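PDB 1QYI: hypothetical protein, which is of unknown function but belongs to the HAD-like hydrolase family and is probably a hydrolase with a helical cap domain. Local coordinates for residues A[19-24]-A[205-210]; A[24-29]-A[57-62]; A[180-185]-A[242-247]. All blocks are in the same frame, centred on the assembly; numbering follows the deposited sequence.

Contact 1. Residues A[19-24]-A[205-210]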
loop_
_atom_site.group_PDB
_atom_site.type_symbol
_atom_site.label_atom_id
_atom_site.label_comp_id
_atom_site.label_asym_id
_atom_site.label_seq_id
_atom_site.Cartn_x
_atom_site.Cartn_y
_atom_site.Cartn_z
ATOM N N PHE A 19 4.243 -3.648 -3.977
ATOM C CA PHE A 19 4.330 -5.081 -4.247
ATOM C C PHE A 19 5.804 -5.497 -4.383
ATOM O O PHE A 19 6.179 -6.622 -4.029
ATOM C CB PHE A 19 3.547 -5.418 -5.522
ATOM C CG PHE A 19 2.161 -4.818 -5.559
ATOM C CD1 PHE A 19 1.308 -4.922 -4.459
ATOM C CD2 PHE A 19 1.707 -4.153 -6.695
ATOM C CE1 PHE A 19 0.029 -4.375 -4.491
ATOM C CE2 PHE A 19 0.430 -3.602 -6.735
ATOM C CZ PHE A 19 -0.414 -3.712 -5.630
ATOM N N ASP A 20 6.630 -4.584 -4.895
ATOM C CA ASP A 20 8.062 -4.819 -5.041
ATOM C C ASP A 20 8.647 -4.975 -3.639
ATOM O O ASP A 20 9.203 -6.017 -3.298
ATOM C CB ASP A 20 8.748 -3.620 -5.707
ATOM C CG ASP A 20 8.725 -3.678 -7.213
ATOM O OD1 ASP A 20 7.965 -4.488 -7.805
ATOM O OD2 ASP A 20 9.479 -2.878 -7.808
ATOM N N VAL A 21 8.525 -3.930 -2.827
ATOM C CA VAL A 21 9.068 -3.987 -1.479
ATOM C C VAL A 21 8.498 -5.214 -0.773
ATOM O O VAL A 21 9.228 -5.935 -0.095
ATOM C CB VAL A 21 8.757 -2.717 -0.672
ATOM C CG1 VAL A 21 9.312 -2.851 0.735
ATOM C CG2 VAL A 21 9.383 -1.513 -1.368
ATOM N N SER A 22 7.205 -5.472 -0.948
ATOM C CA SER A 22 6.606 -6.637 -0.325
ATOM C C SER A 22 7.398 -7.900 -0.717
ATOM O O SER A 22 7.708 -8.741 0.143
ATOM C CB SER A 22 5.141 -6.767 -0.740
ATOM O OG SER A 22 4.576 -7.979 -0.240
ATOM N N ALA A 23 7.741 -8.022 -2.002
ATOM C CA ALA A 23 8.518 -9.171 -2.491
ATOM C C ALA A 23 9.918 -9.197 -1.871
ATOM O O ALA A 23 10.366 -10.235 -1.389
ATOM C CB ALA A 23 8.628 -9.130 -4.017
ATOM N N LEU A 24 10.604 -8.058 -1.901
ATOM C CA LEU A 24 11.944 -7.953 -1.322
ATOM C C LEU A 24 11.938 -8.299 0.156
ATOM O O LEU A 24 12.915 -8.818 0.688
ATOM C CB LEU A 24 12.503 -6.540 -1.477
ATOM C CG LEU A 24 13.063 -6.123 -2.829
ATOM C CD1 LEU A 24 13.885 -4.849 -2.639
ATOM C CD2 LEU A 24 13.949 -7.237 -3.377
ATOM N N THR A 205 18.135 3.069 1.324
ATOM C CA THR A 205 17.814 4.452 1.023
ATOM C C THR A 205 16.318 4.756 0.972
ATOM O O THR A 205 15.899 5.898 1.176
ATOM C CB THR A 205 18.466 4.839 -0.286
ATOM O OG1 THR A 205 18.197 3.834 -1.266
ATOM C CG2 THR A 205 19.976 4.936 -0.106
ATOM N N GLY A 206 15.514 3.731 0.709
ATOM C CA GLY A 206 14.079 3.915 0.653
ATOM C C GLY A 206 13.491 4.071 -0.739
ATOM O O GLY A 206 13.650 5.105 -1.394
ATOM N N TYR A 207 12.785 3.039 -1.184
ATOM C CA TYR A 207 12.160 3.052 -2.491
ATOM C C TYR A 207 11.027 4.061 -2.568
ATOM O O TYR A 207 10.275 4.090 -3.543
ATOM C CB TYR A 207 11.661 1.647 -2.836
ATOM C CG TYR A 207 12.802 0.698 -3.108
ATOM C CD1 TYR A 207 13.461 0.710 -4.339
ATOM C CD2 TYR A 207 13.277 -0.151 -2.115
ATOM C CE1 TYR A 207 14.570 -0.096 -4.574
ATOM C CE2 TYR A 207 14.389 -0.959 -2.343
ATOM C CZ TYR A 207 15.027 -0.921 -3.576
ATOM O OH TYR A 207 16.133 -1.702 -3.801
ATOM N N ILE A 208 10.888 4.878 -1.530
ATOM C CA ILE A 208 9.852 5.898 -1.532
ATOM C C ILE A 208 10.363 6.971 -2.478
ATOM O O ILE A 208 9.590 7.719 -3.071
ATOM C CB ILE A 208 9.629 6.503 -0.113
ATOM C CG1 ILE A 208 8.418 7.426 -0.133
ATOM C CG2 ILE A 208 10.859 7.308 0.336
ATOM C CD1 ILE A 208 8.018 7.901 1.244
ATOM N N TYR A 209 11.684 7.021 -2.621
ATOM C CA TYR A 209 12.330 7.975 -3.508
ATOM C C TYR A 209 12.409 7.465 -4.948
ATOM O O TYR A 209 12.773 8.211 -5.847
ATOM C CB TYR A 209 13.731 8.284 -2.992
ATOM C CG TYR A 209 13.745 8.945 -1.648
ATOM C CD1 TYR A 209 13.448 10.298 -1.508
ATOM C CD2 TYR A 209 14.114 8.226 -0.510
ATOM C CE1 TYR A 209 13.538 10.922 -0.263
ATOM C CE2 TYR A 209 14.198 8.837 0.733
ATOM C CZ TYR A 209 13.915 10.186 0.854
ATOM O OH TYR A 209 14.036 10.801 2.090
ATOM N N GLN A 210 12.074 6.199 -5.169
ATOM C CA GLN A 210 12.120 5.649 -6.519
ATOM C C GLN A 210 10.745 5.125 -6.867
ATOM O O GLN A 210 10.596 4.025 -7.404
ATOM C CB GLN A 210 13.134 4.509 -6.616
ATOM C CG GLN A 210 14.410 4.776 -5.845
ATOM C CD GLN A 210 15.502 3.792 -6.169
ATOM O OE1 GLN A 210 16.510 3.727 -5.473
ATOM N NE2 GLN A 210 15.320 3.031 -7.244
#
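Tyr-207 lies against two side chains of helix 16-31, Val-21 and Leu-24, one helical turn apart. The contact is apolar and can be followed along the tyrosine. Its CB sits 4.2 Å from Val-21 CG2. The ring then leaves CB on the side away from its own carbonyl carbon (chi1 -70°). This brings CD2 and CE2, with CB, up to Val-21 and Leu-24. CD2 meets Val-21 CG2 again, at a slant. Further out the partner changes to Leu-24. Its CD1 methyl is 3.9 Å from Tyr-207 CE2 and 4.2 Å from Tyr-207 CZ. The same methyl lies 4.0 Å from Tyr-207 OH, so it spans the end of the ring. The leucine branch stands across the tyrosine. Val-21 uses CG2 here; its side chain also packs on Tyr-181 and Trp-184 of helix 172-195. Tyr-207 also touches Ile-52 of helix 49-60. The backbone of Tyr-207 is set by a type I beta turn from Gly-206 to Tyr-209. The turn is closed by Tyr-209 N to Gly-206 O at 3.0 Å. Gly-206 has positive phi, where a CB would press on the carbonyl O of Thr-205. The segment 205-210 probably lies on the return path from a helical insert to the core. An insert after the first core strand, 3-6, is consistent with the C1 cap of HAD hydrolases.

Contact 2. Residues A[24-29]-A[57-62]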
loop_
_atom_site.group_PDB
_atom_site.type_symbol
_atom_site.label_atom_id
_atom_site.label_comp_id
_atom_site.label_asym_id
_atom_site.label_seq_id
_atom_site.Cartn_x
_atom_site.Cartn_y
_atom_site.Cartn_z
ATOM N N LEU A 24 10.604 -8.058 -1.901
ATOM C CA LEU A 24 11.944 -7.953 -1.322
ATOM C C LEU A 24 11.938 -8.299 0.156
ATOM O O LEU A 24 12.915 -8.818 0.688
ATOM C CB LEU A 24 12.503 -6.540 -1.477
ATOM C CG LEU A 24 13.063 -6.123 -2.829
ATOM C CD1 LEU A 24 13.885 -4.849 -2.639
ATOM C CD2 LEU A 24 13.949 -7.237 -3.377
ATOM N N THR A 25 10.837 -8.002 0.829
ATOM C CA THR A 25 10.759 -8.296 2.249
ATOM C C THR A 25 10.841 -9.794 2.475
ATOM O O THR A 25 11.725 -10.275 3.187
ATOM C CB THR A 25 9.480 -7.741 2.848
ATOM O OG1 THR A 25 9.543 -6.311 2.805
ATOM C CG2 THR A 25 9.327 -8.186 4.288
ATOM N N VAL A 26 9.929 -10.528 1.851
ATOM C CA VAL A 26 9.899 -11.978 1.968
ATOM C C VAL A 26 11.271 -12.555 1.614
ATOM O O VAL A 26 11.816 -13.399 2.332
ATOM C CB VAL A 26 8.829 -12.558 1.020
ATOM C CG1 VAL A 26 8.668 -14.050 1.249
ATOM C CG2 VAL A 26 7.512 -11.839 1.239
ATOM N N TYR A 27 11.840 -12.070 0.517
ATOM C CA TYR A 27 13.146 -12.544 0.067
ATOM C C TYR A 27 14.276 -12.246 1.079
ATOM O O TYR A 27 15.112 -13.102 1.355
ATOM C CB TYR A 27 13.451 -11.937 -1.317
ATOM C CG TYR A 27 14.502 -12.671 -2.130
ATOM C CD1 TYR A 27 14.351 -14.025 -2.471
ATOM C CD2 TYR A 27 15.649 -12.010 -2.563
ATOM C CE1 TYR A 27 15.332 -14.695 -3.222
ATOM C CE2 TYR A 27 16.626 -12.659 -3.309
ATOM C CZ TYR A 27 16.473 -13.992 -3.634
ATOM O OH TYR A 27 17.482 -14.616 -4.337
ATOM N N GLU A 28 14.305 -11.047 1.645
ATOM C CA GLU A 28 15.348 -10.732 2.610
ATOM C C GLU A 28 15.206 -11.556 3.878
ATOM O O GLU A 28 16.191 -11.886 4.537
ATOM C CB GLU A 28 15.307 -9.272 3.002
ATOM C CG GLU A 28 16.555 -8.825 3.725
ATOM C CD GLU A 28 16.352 -7.527 4.454
ATOM O OE1 GLU A 28 15.492 -6.719 4.012
ATOM O OE2 GLU A 28 17.068 -7.314 5.463
ATOM N N LEU A 29 13.968 -11.860 4.233
ATOM C CA LEU A 29 13.689 -12.656 5.418
ATOM C C LEU A 29 14.038 -14.121 5.145
ATOM O O LEU A 29 14.042 -14.957 6.054
ATOM C CB LEU A 29 12.207 -12.535 5.778
ATOM C CG LEU A 29 11.790 -11.839 7.075
ATOM C CD1 LEU A 29 12.758 -10.723 7.443
ATOM C CD2 LEU A 29 10.379 -11.283 6.878
ATOM N N ASN A 57 8.977 -11.634 -9.232
ATOM C CA ASN A 57 8.472 -12.658 -10.110
ATOM C C ASN A 57 8.587 -14.029 -9.462
ATOM O O ASN A 57 7.645 -14.817 -9.499
ATOM C CB ASN A 57 9.236 -12.641 -11.424
ATOM C CG ASN A 57 8.811 -13.752 -12.337
ATOM O OD1 ASN A 57 7.627 -13.901 -12.630
ATOM N ND2 ASN A 57 9.771 -14.548 -12.795
ATOM N N ARG A 58 9.737 -14.319 -8.862
ATOM C CA ARG A 58 9.936 -15.613 -8.213
ATOM C C ARG A 58 9.030 -15.798 -6.999
ATOM O O ARG A 58 8.344 -16.812 -6.878
ATOM C CB ARG A 58 11.387 -15.780 -7.761
ATOM C CG ARG A 58 12.409 -15.947 -8.861
ATOM C CD ARG A 58 13.734 -16.325 -8.228
ATOM N NE ARG A 58 13.628 -17.624 -7.552
ATOM C CZ ARG A 58 14.453 -18.052 -6.600
ATOM N NH1 ARG A 58 15.459 -17.286 -6.192
ATOM N NH2 ARG A 58 14.272 -19.248 -6.059
ATOM N N ILE A 59 9.046 -14.819 -6.098
ATOM C CA ILE A 59 8.245 -14.876 -4.877
ATOM C C ILE A 59 6.747 -15.023 -5.157
ATOM O O ILE A 59 6.119 -15.958 -4.668
ATOM C CB ILE A 59 8.479 -13.614 -3.986
ATOM C CG1 ILE A 59 9.962 -13.474 -3.640
ATOM C CG2 ILE A 59 7.671 -13.724 -2.692
ATOM C CD1 ILE A 59 10.545 -14.682 -2.910
ATOM N N PHE A 60 6.182 -14.118 -5.953
ATOM C CA PHE A 60 4.757 -14.158 -6.262
ATOM C C PHE A 60 4.315 -14.982 -7.481
ATOM O O PHE A 60 3.117 -15.071 -7.763
ATOM C CB PHE A 60 4.207 -12.730 -6.398
ATOM C CG PHE A 60 4.315 -11.909 -5.146
ATOM C CD1 PHE A 60 3.823 -12.390 -3.940
ATOM C CD2 PHE A 60 4.900 -10.643 -5.178
ATOM C CE1 PHE A 60 3.910 -11.624 -2.775
ATOM C CE2 PHE A 60 4.992 -9.866 -4.019
ATOM C CZ PHE A 60 4.497 -10.356 -2.817
ATOM N N GLN A 61 5.272 -15.573 -8.194
ATOM C CA GLN A 61 4.980 -16.393 -9.369
ATOM C C GLN A 61 4.165 -15.644 -10.426
ATOM O O GLN A 61 3.001 -15.968 -10.692
ATOM C CB GLN A 61 4.237 -17.657 -8.944
ATOM C CG GLN A 61 5.009 -18.504 -7.962
ATOM C CD GLN A 61 6.143 -19.271 -8.611
ATOM O OE1 GLN A 61 5.922 -20.262 -9.308
ATOM N NE2 GLN A 61 7.367 -18.807 -8.396
ATOM N N LYS A 62 4.787 -14.641 -11.031
ATOM C CA LYS A 62 4.128 -13.836 -12.046
ATOM C C LYS A 62 2.950 -13.089 -11.448
ATOM O O LYS A 62 1.994 -12.757 -12.149
ATOM C CB LYS A 62 3.640 -14.701 -13.215
ATOM C CG LYS A 62 4.714 -15.055 -14.251
ATOM C CD LYS A 62 5.320 -13.805 -14.893
ATOM C CE LYS A 62 6.373 -14.167 -15.932
ATOM N NZ LYS A 62 6.967 -12.972 -16.600
HETATM O O HOH W 1 16.503 -15.150 -7.461
#
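Ile-59 touches both Val-26 and Tyr-27, each with a different branch. The apolar part comes first. Ile-59 CG2 lies 4.1 Å from Val-26 CB, and the two side chains lie side by side, pointing opposite ways. Ile-59 CD1 reaches Tyr-27 CD1 at 3.9 Å and meets the ring obliquely. With CG opposite the backbone N (chi1 -160°), the tyrosine carries its ring to Ile-59 CD1 and Arg-58. The polar part is at the hydroxyl end of the tyrosine. Tyr-27 OH and Arg-58 NH1 are 3.8 Å apart, too far for a direct bond. A water joins them. It accepts a 2.7 Å bond from Arg-58 NH1, in the guanidinium plane. Its bond to Tyr-27 OH is weak. Ring and guanidinium planes are 78° apart, so they do not stack. Arg-58 NH2 is held by a salt bridge to Glu-130. Within 57-62, Gln-61 NE2 gives a bond of 2.7 Å to Arg-58 O, in the carbonyl plane, where helix 49-60 ends. The contact thus joins helices 16-31 and 49-60 of the probable helical cap. Helix 77-93 adds Leu-81 and Phe-85 against Val-26, and helix 172-195 packs on Thr-25.

Contact 3. Residues A[180-185]-A[242-247]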
loop_
_atom_site.group_PDB
_atom_site.type_symbol
_atom_site.label_atom_id
_atom_site.label_comp_id
_atom_site.label_asym_id
_atom_site.label_seq_id
_atom_site.Cartn_x
_atom_site.Cartn_y
_atom_site.Cartn_z
ATOM N N VAL A 180 10.673 -4.759 8.555
ATOM C CA VAL A 180 11.605 -4.965 7.457
ATOM C C VAL A 180 11.087 -4.268 6.215
ATOM O O VAL A 180 11.857 -3.698 5.444
ATOM C CB VAL A 180 11.784 -6.462 7.128
ATOM C CG1 VAL A 180 12.821 -6.625 6.035
ATOM C CG2 VAL A 180 12.191 -7.231 8.376
ATOM N N TYR A 181 9.777 -4.320 6.021
ATOM C CA TYR A 181 9.173 -3.688 4.852
ATOM C C TYR A 181 9.265 -2.157 4.929
ATOM O O TYR A 181 9.603 -1.476 3.945
ATOM C CB TYR A 181 7.712 -4.127 4.730
ATOM C CG TYR A 181 6.924 -3.387 3.675
ATOM C CD1 TYR A 181 6.431 -2.101 3.921
ATOM C CD2 TYR A 181 6.644 -3.977 2.439
ATOM C CE1 TYR A 181 5.679 -1.427 2.977
ATOM C CE2 TYR A 181 5.892 -3.309 1.486
ATOM C CZ TYR A 181 5.414 -2.035 1.763
ATOM O OH TYR A 181 4.667 -1.361 0.831
ATOM N N GLN A 182 8.975 -1.631 6.117
ATOM C CA GLN A 182 8.998 -0.196 6.341
ATOM C C GLN A 182 10.388 0.398 6.123
ATOM O O GLN A 182 10.520 1.494 5.571
ATOM C CB GLN A 182 8.466 0.125 7.749
ATOM C CG GLN A 182 6.968 -0.138 7.900
ATOM C CD GLN A 182 6.112 0.804 7.062
ATOM O OE1 GLN A 182 5.837 1.929 7.474
ATOM N NE2 GLN A 182 5.703 0.355 5.872
ATOM N N GLU A 183 11.428 -0.318 6.541
ATOM C CA GLU A 183 12.775 0.196 6.344
ATOM C C GLU A 183 13.090 0.146 4.854
ATOM O O GLU A 183 13.697 1.062 4.298
ATOM C CB GLU A 183 13.804 -0.612 7.136
ATOM C CG GLU A 183 14.775 0.295 7.848
ATOM C CD GLU A 183 15.903 -0.439 8.540
ATOM O OE1 GLU A 183 15.619 -1.309 9.391
ATOM O OE2 GLU A 183 17.075 -0.133 8.235
ATOM N N TRP A 184 12.665 -0.936 4.216
ATOM C CA TRP A 184 12.851 -1.106 2.786
ATOM C C TRP A 184 12.215 0.086 2.064
ATOM O O TRP A 184 12.835 0.718 1.213
ATOM C CB TRP A 184 12.166 -2.396 2.337
ATOM C CG TRP A 184 13.086 -3.585 2.157
ATOM C CD1 TRP A 184 12.836 -4.880 2.505
ATOM C CD2 TRP A 184 14.351 -3.583 1.483
ATOM N NE1 TRP A 184 13.868 -5.689 2.076
ATOM C CE2 TRP A 184 14.800 -4.923 1.439
ATOM C CE3 TRP A 184 15.134 -2.583 0.891
ATOM C CZ2 TRP A 184 16.005 -5.284 0.848
ATOM C CZ3 TRP A 184 16.333 -2.942 0.302
ATOM C CH2 TRP A 184 16.753 -4.292 0.278
ATOM N N TYR A 185 10.977 0.398 2.435
ATOM C CA TYR A 185 10.242 1.486 1.814
ATOM C C TYR A 185 10.671 2.896 2.218
ATOM O O TYR A 185 11.138 3.665 1.375
ATOM C CB TYR A 185 8.747 1.306 2.079
ATOM C CG TYR A 185 7.831 2.013 1.096
ATOM C CD1 TYR A 185 7.606 3.388 1.173
ATOM C CD2 TYR A 185 7.176 1.295 0.095
ATOM C CE1 TYR A 185 6.743 4.027 0.276
ATOM C CE2 TYR A 185 6.321 1.917 -0.801
ATOM C CZ TYR A 185 6.105 3.278 -0.705
ATOM O OH TYR A 185 5.228 3.875 -1.575
ATOM N N TYR A 242 1.023 10.588 5.678
ATOM C CA TYR A 242 1.747 11.834 5.439
ATOM C C TYR A 242 3.062 11.735 4.691
ATOM O O TYR A 242 3.246 12.378 3.665
ATOM C CB TYR A 242 2.022 12.559 6.756
ATOM C CG TYR A 242 2.780 13.852 6.555
ATOM C CD1 TYR A 242 2.180 14.937 5.894
ATOM C CD2 TYR A 242 4.087 14.001 7.019
ATOM C CE1 TYR A 242 2.862 16.138 5.705
ATOM C CE2 TYR A 242 4.781 15.195 6.838
ATOM C CZ TYR A 242 4.162 16.262 6.181
ATOM O OH TYR A 242 4.839 17.452 6.019
ATOM N N THR A 243 3.986 10.948 5.224
ATOM C CA THR A 243 5.295 10.818 4.619
ATOM C C THR A 243 5.284 10.189 3.230
ATOM O O THR A 243 6.009 10.629 2.335
ATOM C CB THR A 243 6.212 9.988 5.508
ATOM O OG1 THR A 243 5.808 8.609 5.446
ATOM C CG2 THR A 243 6.112 10.480 6.950
ATOM N N GLU A 244 4.477 9.147 3.059
ATOM C CA GLU A 244 4.382 8.461 1.780
ATOM C C GLU A 244 3.793 9.342 0.684
ATOM O O GLU A 244 3.811 8.981 -0.494
ATOM C CB GLU A 244 3.563 7.175 1.945
ATOM C CG GLU A 244 4.436 5.961 2.277
ATOM C CD GLU A 244 3.740 4.932 3.159
ATOM O OE1 GLU A 244 2.593 4.550 2.836
ATOM O OE2 GLU A 244 4.350 4.493 4.162
ATOM N N THR A 245 3.280 10.503 1.087
ATOM C CA THR A 245 2.697 11.475 0.167
ATOM C C THR A 245 3.675 12.635 -0.061
ATOM O O THR A 245 4.068 12.928 -1.194
ATOM C CB THR A 245 1.385 12.060 0.735
ATOM O OG1 THR A 245 0.591 10.996 1.270
ATOM C CG2 THR A 245 0.604 12.777 -0.348
ATOM N N VAL A 246 4.064 13.296 1.024
ATOM C CA VAL A 246 4.983 14.426 0.935
ATOM C C VAL A 246 6.350 14.078 0.316
ATOM O O VAL A 246 6.718 14.647 -0.709
ATOM C CB VAL A 246 5.188 15.084 2.323
ATOM C CG1 VAL A 246 6.408 15.997 2.307
ATOM C CG2 VAL A 246 3.952 15.894 2.677
ATOM N N VAL A 247 7.086 13.150 0.929
ATOM C CA VAL A 247 8.403 12.765 0.444
ATOM C C VAL A 247 8.448 12.486 -1.052
ATOM O O VAL A 247 9.277 13.052 -1.766
ATOM C CB VAL A 247 8.931 11.534 1.206
ATOM C CG1 VAL A 247 10.315 11.153 0.713
ATOM C CG2 VAL A 247 8.965 11.834 2.696
#
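Tyr-185 CE1 touches Glu-244 CG, and at 3.6 Å this is the closest pair. The glutamate chain runs roughly perpendicular to the tyrosine. Its methylene approaches the ring obliquely, and the ring and carboxylate planes are 58° apart. The first torsion of Tyr-185 sets CG across from the backbone N (chi1 -158°) and carries the ring to the glutamate. Glu-244 is bent at chi2 (148°, short of fully extended), with its CG methylene against the ring and its carboxylate end near Gln-182. The Gln-182 side chain is a looser neighbour. The backbones stay well apart: the CA atoms of Tyr-185 and Glu-244 are 9.1 Å from each other. Long side chains therefore bridge the gap. The contact lies between two parts of the HAD fold. Helix 172-195 probably belongs to the helical cap, while helix 242-252 follows strand 233-237 of the parallel core sheet. Thr-243 adds a second touch on helix 172-195, at Leu-186 and Val-194. Ile-208, from the loop before helix 217-229, packs on both Tyr-185 and Val-247.

How the contacts relate
Contacts 1 and 2 share helix 16-31 and Leu-24, and their centres are 12 Å apart. Contact 3 is centred 9 Å from contact 1 and 19 Å from contact 2. Contact 2 closes early in the chain, between helices 16-31 and 49-60. Contact 1 spans a longer stretch that includes it and returns at 205-210. Contact 3 starts within that stretch and ends beyond it, at 242-247. Helix 172-195 ties the set together: Tyr-181 and Trp-184 pack on Val-21 and on Thr-25. Separately, Tyr-209 on Val-247 links contacts 1 and 3. The three probably run from within the cap, through the loop 205-210, to a helix beside the core sheet, the likely cap-core junction.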